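Side-chain contacts in histidine triad (HIT) protein (Clostridium difficile, PDB 4EGU), which binds zinc and guanosine monophosphate and, as a member of the histidine triad family, probably cleaves nucleotide substrates through a nucleotidyl-histidine intermediate: residues I7-A12 / K46-S51; F30-P35 / H40-P45; G83-N88 / K109-Y114. All coordinates share one frame; numbering follows the deposited sequence.

In the fold
Helix 7-12 of contact 1 and the hairpin of contact 2 form neighbouring walls of the nucleotide site. The two contacts have their centres about 12 Å apart, and both touch the bound GMP: helix 7-12 borders the guanine and ribose, while the hairpin 30-35/40-45 holds the base amino group and the ribose hydroxyls. They meet directly, with Phe8 CZ 3.7 Å from Leu42 CD1 and Ile11 CD1 3.8 Å from Phe30 CE2. Contact 2 is nested along the chain within the loop that contact 1 closes with its zinc. Contact 3 follows later, on the far side of the chain's centre from contact 1 (about 24 Å between contact centres) and about 14 Å from contact 2, again between centres. It reaches the same sheet, at the edge where the second subunit joins.

Contact 1 (I7-A12 / K46-S51); sequences IFCKIA and KKHYDS. With ZN (zinc ion), chain D; 5GP (guanosine-5'-monophosphate), chain C.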
loop_
_atom_site.group_PDB
_atom_site.type_symbol
_atom_site.label_atom_id
_atom_site.label_comp_id
_atom_site.label_asym_id
_atom_site.label_seq_id
_atom_site.Cartn_x
_atom_site.Cartn_y
_atom_site.Cartn_z
ATOM N N ILE A 7 -2.593 -10.421 -18.227
ATOM C CA ILE A 7 -1.405 -9.789 -18.749
ATOM C C ILE A 7 -0.241 -9.993 -17.768
ATOM O O ILE A 7 0.886 -10.226 -18.186
ATOM C CB ILE A 7 -1.638 -8.271 -19.010
ATOM C CG1 ILE A 7 -2.694 -8.044 -20.094
ATOM C CG2 ILE A 7 -0.329 -7.575 -19.381
ATOM C CD1 ILE A 7 -3.183 -6.606 -20.158
ATOM N N PHE A 8 -0.490 -9.876 -16.464
ATOM C CA PHE A 8 0.617 -9.947 -15.503
ATOM C C PHE A 8 1.133 -11.375 -15.318
ATOM O O PHE A 8 2.323 -11.539 -15.055
ATOM C CB PHE A 8 0.277 -9.281 -14.177
ATOM C CG PHE A 8 0.159 -7.767 -14.235
ATOM C CD1 PHE A 8 0.367 -7.033 -15.401
ATOM C CD2 PHE A 8 -0.170 -7.069 -13.090
ATOM C CE1 PHE A 8 0.240 -5.639 -15.411
ATOM C CE2 PHE A 8 -0.294 -5.689 -13.098
ATOM C CZ PHE A 8 -0.087 -4.967 -14.261
ATOM N N CYS A 9 0.294 -12.402 -15.469
ATOM C CA CYS A 9 0.825 -13.763 -15.500
ATOM C C CYS A 9 1.783 -13.923 -16.680
ATOM O O CYS A 9 2.830 -14.550 -16.564
ATOM C CB CYS A 9 -0.292 -14.798 -15.600
ATOM S SG CYS A 9 -1.152 -15.177 -14.037
ATOM N N LYS A 10 1.423 -13.365 -17.829
ATOM C CA LYS A 10 2.267 -13.475 -19.022
ATOM C C LYS A 10 3.558 -12.659 -18.866
ATOM O O LYS A 10 4.600 -13.079 -19.348
ATOM C CB LYS A 10 1.516 -13.008 -20.265
ATOM C CG LYS A 10 0.304 -13.807 -20.671
ATOM C CD LYS A 10 -0.353 -13.147 -21.890
ATOM C CE LYS A 10 -1.648 -13.827 -22.309
ATOM N NZ LYS A 10 -1.457 -15.217 -22.823
ATOM N N ILE A 11 3.488 -11.499 -18.208
ATOM C CA ILE A 11 4.679 -10.708 -17.925
ATOM C C ILE A 11 5.555 -11.467 -16.882
ATOM O O ILE A 11 6.765 -11.544 -17.047
ATOM C CB ILE A 11 4.330 -9.249 -17.474
ATOM C CG1 ILE A 11 3.762 -8.442 -18.651
ATOM C CG2 ILE A 11 5.563 -8.575 -16.878
ATOM C CD1 ILE A 11 3.331 -7.036 -18.322
ATOM N N ALA A 12 4.946 -12.045 -15.843
ATOM C CA ALA A 12 5.686 -12.753 -14.779
ATOM C C ALA A 12 6.389 -14.034 -15.223
ATOM O O ALA A 12 7.470 -14.348 -14.718
ATOM C CB ALA A 12 4.768 -13.077 -13.621
ATOM N N LYS A 46 4.668 -13.623 -8.657
ATOM C CA LYS A 46 4.558 -14.519 -9.797
ATOM C C LYS A 46 3.282 -15.366 -9.709
ATOM O O LYS A 46 2.655 -15.640 -10.730
ATOM C CB LYS A 46 5.814 -15.385 -9.908
ATOM C CG LYS A 46 7.022 -14.565 -10.314
ATOM C CD LYS A 46 8.304 -15.382 -10.402
ATOM C CE LYS A 46 9.391 -14.561 -11.076
ATOM N NZ LYS A 46 10.652 -15.308 -11.198
ATOM N N LYS A 47 2.897 -15.762 -8.496
ATOM C CA LYS A 47 1.629 -16.450 -8.261
ATOM C C LYS A 47 0.473 -15.482 -8.509
ATOM O O LYS A 47 0.514 -14.327 -8.091
ATOM C CB LYS A 47 1.556 -16.977 -6.823
ATOM C CG LYS A 47 0.231 -17.632 -6.459
ATOM C CD LYS A 47 0.268 -18.309 -5.079
ATOM C CE LYS A 47 -1.092 -18.868 -4.656
ATOM N NZ LYS A 47 -1.539 -19.953 -5.552
ATOM N N HIS A 48 -0.565 -15.945 -9.186
ATOM C CA HIS A 48 -1.755 -15.139 -9.431
ATOM C C HIS A 48 -2.723 -15.160 -8.249
ATOM O O HIS A 48 -3.221 -16.210 -7.840
ATOM C CB HIS A 48 -2.481 -15.673 -10.676
ATOM C CG HIS A 48 -3.689 -14.883 -11.035
ATOM N ND1 HIS A 48 -3.707 -13.938 -12.043
ATOM C CD2 HIS A 48 -4.919 -14.870 -10.472
ATOM C CE1 HIS A 48 -4.909 -13.392 -12.089
ATOM N NE2 HIS A 48 -5.658 -13.933 -11.143
ATOM N N TYR A 49 -3.007 -13.967 -7.739
ATOM C CA TYR A 49 -4.138 -13.687 -6.865
ATOM C C TYR A 49 -4.951 -12.608 -7.561
ATOM O O TYR A 49 -4.371 -11.659 -8.097
ATOM C CB TYR A 49 -3.689 -13.125 -5.507
ATOM C CG TYR A 49 -2.912 -14.044 -4.653
ATOM C CD1 TYR A 49 -3.576 -14.957 -3.830
ATOM C CD2 TYR A 49 -1.539 -13.947 -4.578
ATOM C CE1 TYR A 49 -2.886 -15.776 -2.988
ATOM C CE2 TYR A 49 -0.837 -14.775 -3.744
ATOM C CZ TYR A 49 -1.513 -15.685 -2.945
ATOM O OH TYR A 49 -0.791 -16.498 -2.104
ATOM N N ASP A 50 -6.278 -12.698 -7.550
ATOM C CA ASP A 50 -7.061 -11.734 -8.293
ATOM C C ASP A 50 -6.930 -10.312 -7.709
ATOM O O ASP A 50 -7.011 -9.338 -8.438
ATOM C CB ASP A 50 -8.556 -12.100 -8.293
ATOM C CG ASP A 50 -8.900 -13.360 -9.069
ATOM O OD1 ASP A 50 -8.108 -13.833 -9.892
ATOM O OD2 ASP A 50 -10.027 -13.868 -8.859
ATOM N N SER A 51 -6.777 -10.214 -6.388
ATOM C CA SER A 51 -6.769 -8.936 -5.669
ATOM C C SER A 51 -6.372 -9.196 -4.227
ATOM O O SER A 51 -6.292 -10.339 -3.788
ATOM C CB SER A 51 -8.150 -8.277 -5.677
ATOM O OG SER A 51 -9.029 -8.912 -4.773
HETATM ZN ZN ZN D . -2.221 -13.302 -13.302
HETATM P P 5GP C . -4.410 -0.874 -12.131
HETATM O O1P 5GP C . -5.137 0.374 -12.584
HETATM O O2P 5GP C . -5.062 -2.180 -12.492
HETATM O O3P 5GP C . -4.142 -0.815 -10.688
HETATM O "O5'" 5GP C . -2.951 -0.820 -12.707
HETATM C "C5'" 5GP C . -2.601 -1.581 -13.839
HETATM C "C4'" 5GP C . -1.424 -0.969 -14.506
HETATM O "O4'" 5GP C . -0.918 -1.890 -15.476
HETATM C "C3'" 5GP C . -1.725 0.331 -15.254
HETATM O "O3'" 5GP C . -1.043 1.422 -14.632
HETATM C "C2'" 5GP C . -1.172 0.078 -16.677
HETATM O "O2'" 5GP C . -0.474 1.161 -17.259
HETATM C "C1'" 5GP C . -0.285 -1.161 -16.482
HETATM N N9 5GP C . -0.184 -2.026 -17.648
HETATM C C8 5GP C . -1.234 -2.528 -18.325
HETATM N N7 5GP C . -0.801 -3.329 -19.318
HETATM C C5 5GP C . 0.547 -3.341 -19.249
HETATM C C6 5GP C . 1.514 -3.979 -20.011
HETATM O O6 5GP C . 1.251 -4.726 -21.001
HETATM N N1 5GP C . 2.780 -3.755 -19.623
HETATM C C2 5GP C . 3.123 -2.963 -18.574
HETATM N N2 5GP C . 4.430 -2.823 -18.304
HETATM N N3 5GP C . 2.221 -2.317 -17.819
HETATM C C4 5GP C . 0.934 -2.525 -18.176
#
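Cys9 and Ala12 are the residues of helix 7-12 that meet the 46-51 loop, Cys9 through a shared zinc ion and Ala12 by a methyl contact. At the start of the helix, Ile7 turns from the loop to the nucleotide, its CG2 branch 3.6 Å from O6 of the GMP base. Phe8 presents a ring edge to the sugar, CZ lying 3.4 Å from GMP O4'. Cys9 comes next and makes the junction. With its SG beside the backbone N (chi1 -79°), the thiolate points off the helix and binds zinc at 2.3 Å. His48 ND1 binds the same ion at 2.0 Å, which brings the sulfur to the edge of the imidazole, SG to ND1 3.5 Å. The other ring nitrogen is held as well: His48 NE2 donates to Asp50 OD1 at 2.8 Å, with the oxygen only 3° out of the ring plane, so metal and carboxylate together fix the ring's rotation. Ile11 faces the base again, CD1 to GMP N1 3.6 Å. Ala12 closes the contact with CB 4.1 Å from Lys46 CA; the lysine's extended chain carries NZ on to Glu23 and the carbonyl of Asp24. Cys6 and His100, the latter also the first histidine of the predicted triad motif, complete the four ligands, a Cys2His2 zinc site built on a CxxC pair, as in some HIT proteins.

Contact 2 (F30-P35 / H40-P45); sequences FNDLNP and HILVVP. With 5GP (guanosine-5'-monophosphate), chain C.
Asp32 sets its CB over the face of His40 while its carboxylate grips the ribose. The methylene lies over the centre of the imidazole, 3.6 Å from the centroid, a CH-pi contact. Asp32 is modelled in two conformers, and the carboxylate contacts given here are those of one: its CG is anti to the backbone N (chi1 -166°), which carries the oxygens to the sugar. GMP O3' donates to Asp32 OD2 at 2.6 Å, and O2' is within hydrogen-bonding distance of both Asp32 OD1 and Asn34 OD1. Asn34 N donates to Asp32 OD1 at 2.8 Å, closing an Asx turn that steadies the carboxylate. Behind it, Asp32 N bonds to His40 O at 2.9 Å, almost straight. The antiparallel pairing continues with Phe30 and Leu42, a hydrogen-bonded pair joined by both N-H to O bonds. Leu42 CB rests over one face of the Phe30 ring, and Leu42 CD1 comes 3.6 Å from Phe30 CE2. At that ring's edge sits the guanine N2, which donates to Asn31 O at 2.9 Å. His40 NE2 is hydrogen-bonded to His104 ND1 of strand 103-107, tying this hairpin to the histidine triad. On the reverse face of the sheet, Ile41 and Val43 pack against helix 61-77.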
loop_
_atom_site.group_PDB
_atom_site.type_symbol
_atom_site.label_atom_id
_atom_site.label_comp_id
_atom_site.label_asym_id
_atom_site.label_seq_id
_atom_site.Cartn_x
_atom_site.Cartn_y
_atom_site.Cartn_z
ATOM N N PHE A 30 8.491 -4.377 -12.579
ATOM C CA PHE A 30 8.716 -3.916 -13.923
ATOM C C PHE A 30 8.102 -2.531 -14.087
ATOM O O PHE A 30 7.212 -2.139 -13.344
ATOM C CB PHE A 30 8.171 -4.942 -14.967
ATOM C CG PHE A 30 6.702 -5.314 -14.781
ATOM C CD1 PHE A 30 6.292 -6.282 -13.867
ATOM C CD2 PHE A 30 5.720 -4.657 -15.505
ATOM C CE1 PHE A 30 4.942 -6.586 -13.695
ATOM C CE2 PHE A 30 4.376 -4.969 -15.348
ATOM C CZ PHE A 30 3.990 -5.926 -14.435
ATOM N N ASN A 31 8.567 -1.776 -15.063
ATOM C CA ASN A 31 8.014 -0.441 -15.244
ATOM C C ASN A 31 6.599 -0.479 -15.778
ATOM O O ASN A 31 6.268 -1.297 -16.638
ATOM C CB ASN A 31 8.890 0.350 -16.187
ATOM C CG ASN A 31 10.225 0.700 -15.576
ATOM O OD1 ASN A 31 10.356 0.899 -14.358
ATOM N ND2 ASN A 31 11.216 0.825 -16.425
ATOM N N ASP A 32 5.785 0.445 -15.304
ATOM C CA ASP A 32 4.441 0.570 -15.820
ATOM C C ASP A 32 4.525 1.052 -17.266
ATOM O O ASP A 32 5.311 1.934 -17.549
ATOM C CB ASP A 32 3.672 1.568 -14.974
ATOM C CG ASP A 32 2.184 1.508 -15.215
ATOM O OD1 ASP A 32 1.754 1.958 -16.289
ATOM O OD2 ASP A 32 1.461 1.019 -14.336
ATOM N N LEU A 33 3.690 0.494 -18.145
ATOM C CA LEU A 33 3.654 0.896 -19.553
ATOM C C LEU A 33 3.232 2.358 -19.732
ATOM O O LEU A 33 3.623 3.001 -20.706
ATOM C CB LEU A 33 2.688 -0.012 -20.315
ATOM C CG LEU A 33 2.532 0.238 -21.816
ATOM C CD1 LEU A 33 3.871 0.186 -22.530
ATOM C CD2 LEU A 33 1.586 -0.779 -22.379
ATOM N N ASN A 34 2.424 2.863 -18.800
ATOM C CA ASN A 34 1.822 4.192 -18.876
ATOM C C ASN A 34 2.167 4.973 -17.607
ATOM O O ASN A 34 1.294 5.247 -16.784
ATOM C CB ASN A 34 0.294 4.072 -19.051
ATOM C CG ASN A 34 -0.102 3.190 -20.237
ATOM O OD1 ASN A 34 -0.614 2.069 -20.058
ATOM N ND2 ASN A 34 0.152 3.668 -21.436
ATOM N N PRO A 35 3.454 5.341 -17.439
ATOM C CA PRO A 35 3.866 5.883 -16.127
ATOM C C PRO A 35 3.316 7.242 -15.787
ATOM O O PRO A 35 3.208 8.110 -16.647
ATOM C CB PRO A 35 5.398 5.952 -16.261
ATOM C CG PRO A 35 5.636 6.079 -17.751
ATOM C CD PRO A 35 4.592 5.194 -18.369
ATOM N N HIS A 40 7.667 4.740 -11.973
ATOM C CA HIS A 40 6.337 4.168 -11.832
ATOM C C HIS A 40 6.520 2.677 -12.078
ATOM O O HIS A 40 6.656 2.223 -13.221
ATOM C CB HIS A 40 5.326 4.775 -12.780
ATOM C CG HIS A 40 3.942 4.271 -12.527
ATOM N ND1 HIS A 40 2.837 4.810 -13.135
ATOM C CD2 HIS A 40 3.488 3.286 -11.716
ATOM C CE1 HIS A 40 1.763 4.167 -12.719
ATOM N NE2 HIS A 40 2.130 3.237 -11.858
ATOM N N ILE A 41 6.624 1.945 -10.973
ATOM C CA ILE A 41 7.039 0.557 -10.978
ATOM C C ILE A 41 5.903 -0.299 -10.435
ATOM O O ILE A 41 5.275 0.064 -9.450
ATOM C CB ILE A 41 8.315 0.403 -10.119
ATOM C CG1 ILE A 41 9.472 1.190 -10.740
ATOM C CG2 ILE A 41 8.678 -1.066 -9.943
ATOM C CD1 ILE A 41 10.616 1.484 -9.772
ATOM N N LEU A 42 5.653 -1.426 -11.090
ATOM C CA LEU A 42 4.672 -2.406 -10.633
ATOM C C LEU A 42 5.426 -3.562 -9.987
ATOM O O LEU A 42 6.351 -4.107 -10.579
ATOM C CB LEU A 42 3.861 -2.934 -11.808
ATOM C CG LEU A 42 2.940 -1.908 -12.429
ATOM C CD1 LEU A 42 2.502 -2.302 -13.826
ATOM C CD2 LEU A 42 1.700 -1.775 -11.554
ATOM N N VAL A 43 4.999 -3.948 -8.784
ATOM C CA VAL A 43 5.587 -5.065 -8.073
ATOM C C VAL A 43 4.526 -6.141 -7.946
ATOM O O VAL A 43 3.443 -5.872 -7.417
ATOM C CB VAL A 43 6.108 -4.661 -6.670
ATOM C CG1 VAL A 43 6.877 -5.809 -6.061
ATOM C CG2 VAL A 43 6.998 -3.423 -6.758
ATOM N N VAL A 44 4.791 -7.339 -8.466
ATOM C CA VAL A 44 3.770 -8.401 -8.528
ATOM C C VAL A 44 4.320 -9.733 -8.060
ATOM O O VAL A 44 5.487 -10.059 -8.331
ATOM C CB VAL A 44 3.165 -8.634 -9.919
ATOM C CG1 VAL A 44 2.740 -7.323 -10.512
ATOM C CG2 VAL A 44 4.142 -9.364 -10.857
ATOM N N PRO A 45 3.482 -10.524 -7.381
ATOM C CA PRO A 45 3.869 -11.908 -7.171
ATOM C C PRO A 45 3.817 -12.630 -8.499
ATOM O O PRO A 45 2.991 -12.331 -9.353
ATOM C CB PRO A 45 2.780 -12.445 -6.230
ATOM C CG PRO A 45 1.589 -11.624 -6.554
ATOM C CD PRO A 45 2.083 -10.290 -6.981
HETATM P P 5GP C . -4.410 -0.874 -12.131
HETATM O O1P 5GP C . -5.137 0.374 -12.584
HETATM O O2P 5GP C . -5.062 -2.180 -12.492
HETATM O O3P 5GP C . -4.142 -0.815 -10.688
HETATM O "O5'" 5GP C . -2.951 -0.820 -12.707
HETATM C "C5'" 5GP C . -2.601 -1.581 -13.839
HETATM C "C4'" 5GP C . -1.424 -0.969 -14.506
HETATM O "O4'" 5GP C . -0.918 -1.890 -15.476
HETATM C "C3'" 5GP C . -1.725 0.331 -15.254
HETATM O "O3'" 5GP C . -1.043 1.422 -14.632
HETATM C "C2'" 5GP C . -1.172 0.078 -16.677
HETATM O "O2'" 5GP C . -0.474 1.161 -17.259
HETATM C "C1'" 5GP C . -0.285 -1.161 -16.482
HETATM N N9 5GP C . -0.184 -2.026 -17.648
HETATM C C8 5GP C . -1.234 -2.528 -18.325
HETATM N N7 5GP C . -0.801 -3.329 -19.318
HETATM C C5 5GP C . 0.547 -3.341 -19.249
HETATM C C6 5GP C . 1.514 -3.979 -20.011
HETATM O O6 5GP C . 1.251 -4.726 -21.001
HETATM N N1 5GP C . 2.780 -3.755 -19.623
HETATM C C2 5GP C . 3.123 -2.963 -18.574
HETATM N N2 5GP C . 4.430 -2.823 -18.304
HETATM N N3 5GP C . 2.221 -2.317 -17.819
HETATM C C4 5GP C . 0.934 -2.525 -18.176
HETATM O O HOH W 1 9.563 3.651 -13.825
HETATM O O HOH W 2 7.306 3.332 -16.048
#

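Contact 3 (G83-N88 / K109-Y114); sequences GFRVIN and KKLPNY
Arg85 belongs to strand 84-90, the edge strand through which the sheet of this HIT protein runs on into the second subunit of the dimer, and from there it reaches Leu111, Pro112 and Tyr114 of the C-terminal segment after strand 103-107. The strand alternates in the usual way: Phe84 and Val86 pack on helix 61-77, whereas the Arg85 side chain is directed to the tail. A chi1 of -173° swings its chain directly away from the backbone N; extended at first, it then bends at chi3 to lay the guanidinium beside the tail backbone. NH1 donates to Pro112 O at 2.8 Å, and the bond is nearly straight (167°), with the oxygen lying almost in the guanidinium plane. NH2 adds a weak bond to the same carbonyl at 3.4 Å. Its stronger partner is Gly94 O of the second subunit, while NE makes a weak bond to Asn89 OD1 of that subunit. Each nitrogen of the buried head thus has at least one partner, and those named are neutral carbonyl or amide oxygens.

Leu111 covers one face of the group. Its CB lies 3.6 Å from Arg85 NH2, and its CD1 extends over the planar head and on to Arg85 CB, 3.6 Å away. The leucine and arginine side chains run past each other in opposite directions. An inverse gamma turn centred on Asn113 links Pro112 to Tyr114, so the carbonyl and the aromatic ring both come to the guanidinium edge. Tyr114 also stacks on Tyr114 of the second subunit, bringing the tail into the dimer interface. The Tyr114 ring of this chain stands almost perpendicular to the guanidinium, the planes 88° apart, with CD2 3.7 Å from Arg85 NH1.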
loop_
_atom_site.group_PDB
_atom_site.type_symbol
_atom_site.label_atom_id
_atom_site.label_comp_id
_atom_site.label_asym_id
_atom_site.label_seq_id
_atom_site.Cartn_x
_atom_site.Cartn_y
_atom_site.Cartn_z
ATOM N N GLY A 83 11.636 10.114 -1.193
ATOM C CA GLY A 83 10.282 9.715 -0.846
ATOM C C GLY A 83 9.583 9.002 -1.999
ATOM O O GLY A 83 9.999 9.045 -3.159
ATOM N N PHE A 84 8.469 8.353 -1.668
ATOM C CA PHE A 84 7.745 7.568 -2.654
ATOM C C PHE A 84 6.359 7.244 -2.105
ATOM O O PHE A 84 6.107 7.417 -0.921
ATOM C CB PHE A 84 8.516 6.285 -3.040
ATOM C CG PHE A 84 8.846 5.362 -1.900
ATOM C CD1 PHE A 84 9.988 5.537 -1.136
ATOM C CD2 PHE A 84 8.029 4.275 -1.625
ATOM C CE1 PHE A 84 10.313 4.658 -0.126
ATOM C CE2 PHE A 84 8.347 3.387 -0.611
ATOM C CZ PHE A 84 9.491 3.578 0.141
ATOM N N ARG A 85 5.489 6.756 -2.978
ATOM C CA ARG A 85 4.150 6.340 -2.588
ATOM C C ARG A 85 3.922 4.914 -3.086
ATOM O O ARG A 85 4.359 4.543 -4.182
ATOM C CB ARG A 85 3.105 7.292 -3.199
ATOM C CG ARG A 85 1.687 7.050 -2.720
ATOM C CD ARG A 85 0.742 8.116 -3.240
ATOM N NE ARG A 85 1.105 9.413 -2.706
ATOM C CZ ARG A 85 0.828 10.582 -3.278
ATOM N NH1 ARG A 85 0.144 10.632 -4.409
ATOM N NH2 ARG A 85 1.291 11.680 -2.740
ATOM N N VAL A 86 3.233 4.146 -2.247
ATOM C CA VAL A 86 2.867 2.761 -2.553
ATOM C C VAL A 86 1.335 2.692 -2.616
ATOM O O VAL A 86 0.662 3.148 -1.701
ATOM C CB VAL A 86 3.394 1.827 -1.472
ATOM C CG1 VAL A 86 2.944 0.386 -1.708
ATOM C CG2 VAL A 86 4.909 1.922 -1.356
ATOM N N ILE A 87 0.802 2.122 -3.691
ATOM C CA ILE A 87 -0.636 2.048 -3.905
ATOM C C ILE A 87 -1.039 0.626 -4.310
ATOM O O ILE A 87 -0.446 0.024 -5.211
ATOM C CB ILE A 87 -1.112 3.033 -4.988
ATOM C CG1 ILE A 87 -0.609 4.455 -4.719
ATOM C CG2 ILE A 87 -2.649 2.998 -5.059
ATOM C CD1 ILE A 87 0.580 4.820 -5.563
ATOM N N ASN A 88 -2.096 0.126 -3.666
ATOM C CA ASN A 88 -2.811 -1.051 -4.140
ATOM C C ASN A 88 -4.255 -0.656 -4.435
ATOM O O ASN A 88 -4.918 -0.042 -3.596
ATOM C CB ASN A 88 -2.800 -2.201 -3.122
ATOM C CG ASN A 88 -3.547 -3.410 -3.651
ATOM O OD1 ASN A 88 -4.725 -3.607 -3.357
ATOM N ND2 ASN A 88 -2.884 -4.203 -4.454
ATOM N N LYS A 109 9.634 12.488 -8.035
ATOM C CA LYS A 109 9.077 13.831 -8.132
ATOM C C LYS A 109 8.203 14.048 -6.896
ATOM O O LYS A 109 7.765 13.104 -6.239
ATOM C CB LYS A 109 8.225 14.023 -9.400
ATOM C CG LYS A 109 6.918 13.240 -9.423
ATOM C CD LYS A 109 6.102 13.508 -10.672
ATOM C CE LYS A 109 5.076 14.532 -10.472
ATOM N NZ LYS A 109 4.212 14.639 -11.654
ATOM N N LYS A 110 7.933 15.318 -6.610
ATOM C CA LYS A 110 6.990 15.653 -5.557
ATOM C C LYS A 110 5.586 15.289 -6.038
ATOM O O LYS A 110 5.068 15.930 -6.954
ATOM C CB LYS A 110 7.065 17.127 -5.178
ATOM C CG LYS A 110 5.995 17.551 -4.161
ATOM C CD LYS A 110 6.093 16.795 -2.837
ATOM C CE LYS A 110 5.383 17.529 -1.684
ATOM N NZ LYS A 110 3.953 17.124 -1.488
ATOM N N LEU A 111 4.965 14.259 -5.451
ATOM C CA LEU A 111 3.715 13.733 -5.984
ATOM C C LEU A 111 2.525 14.565 -5.533
ATOM O O LEU A 111 2.493 15.039 -4.404
ATOM C CB LEU A 111 3.514 12.292 -5.525
ATOM C CG LEU A 111 4.585 11.312 -5.969
ATOM C CD1 LEU A 111 4.447 10.013 -5.191
ATOM C CD2 LEU A 111 4.499 11.048 -7.468
ATOM N N PRO A 112 1.531 14.756 -6.420
ATOM C CA PRO A 112 0.281 15.404 -5.991
ATOM C C PRO A 112 -0.562 14.469 -5.111
ATOM O O PRO A 112 -0.432 13.268 -5.233
ATOM C CB PRO A 112 -0.432 15.664 -7.316
ATOM C CG PRO A 112 0.027 14.551 -8.183
ATOM C CD PRO A 112 1.469 14.352 -7.838
ATOM N N ASN A 113 -1.452 15.022 -4.284
ATOM C CA ASN A 113 -2.441 14.221 -3.566
ATOM C C ASN A 113 -3.634 14.028 -4.487
ATOM O O ASN A 113 -4.579 14.809 -4.494
ATOM C CB ASN A 113 -2.868 14.869 -2.247
ATOM C CG ASN A 113 -3.757 13.959 -1.423
ATOM O OD1 ASN A 113 -4.383 13.035 -1.954
ATOM N ND2 ASN A 113 -3.839 14.225 -0.133
ATOM N N TYR A 114 -3.533 13.001 -5.319
ATOM C CA TYR A 114 -4.516 12.763 -6.350
ATOM C C TYR A 114 -5.932 12.651 -5.776
ATOM O O TYR A 114 -6.892 13.153 -6.346
ATOM C CB TYR A 114 -4.191 11.480 -7.072
ATOM C CG TYR A 114 -2.979 11.531 -7.939
ATOM C CD1 TYR A 114 -3.042 12.219 -9.136
ATOM C CD2 TYR A 114 -1.799 10.881 -7.606
ATOM C CE1 TYR A 114 -1.984 12.289 -9.975
ATOM C CE2 TYR A 114 -0.705 10.943 -8.462
ATOM C CZ TYR A 114 -0.821 11.660 -9.642
ATOM O OH TYR A 114 0.238 11.743 -10.514
#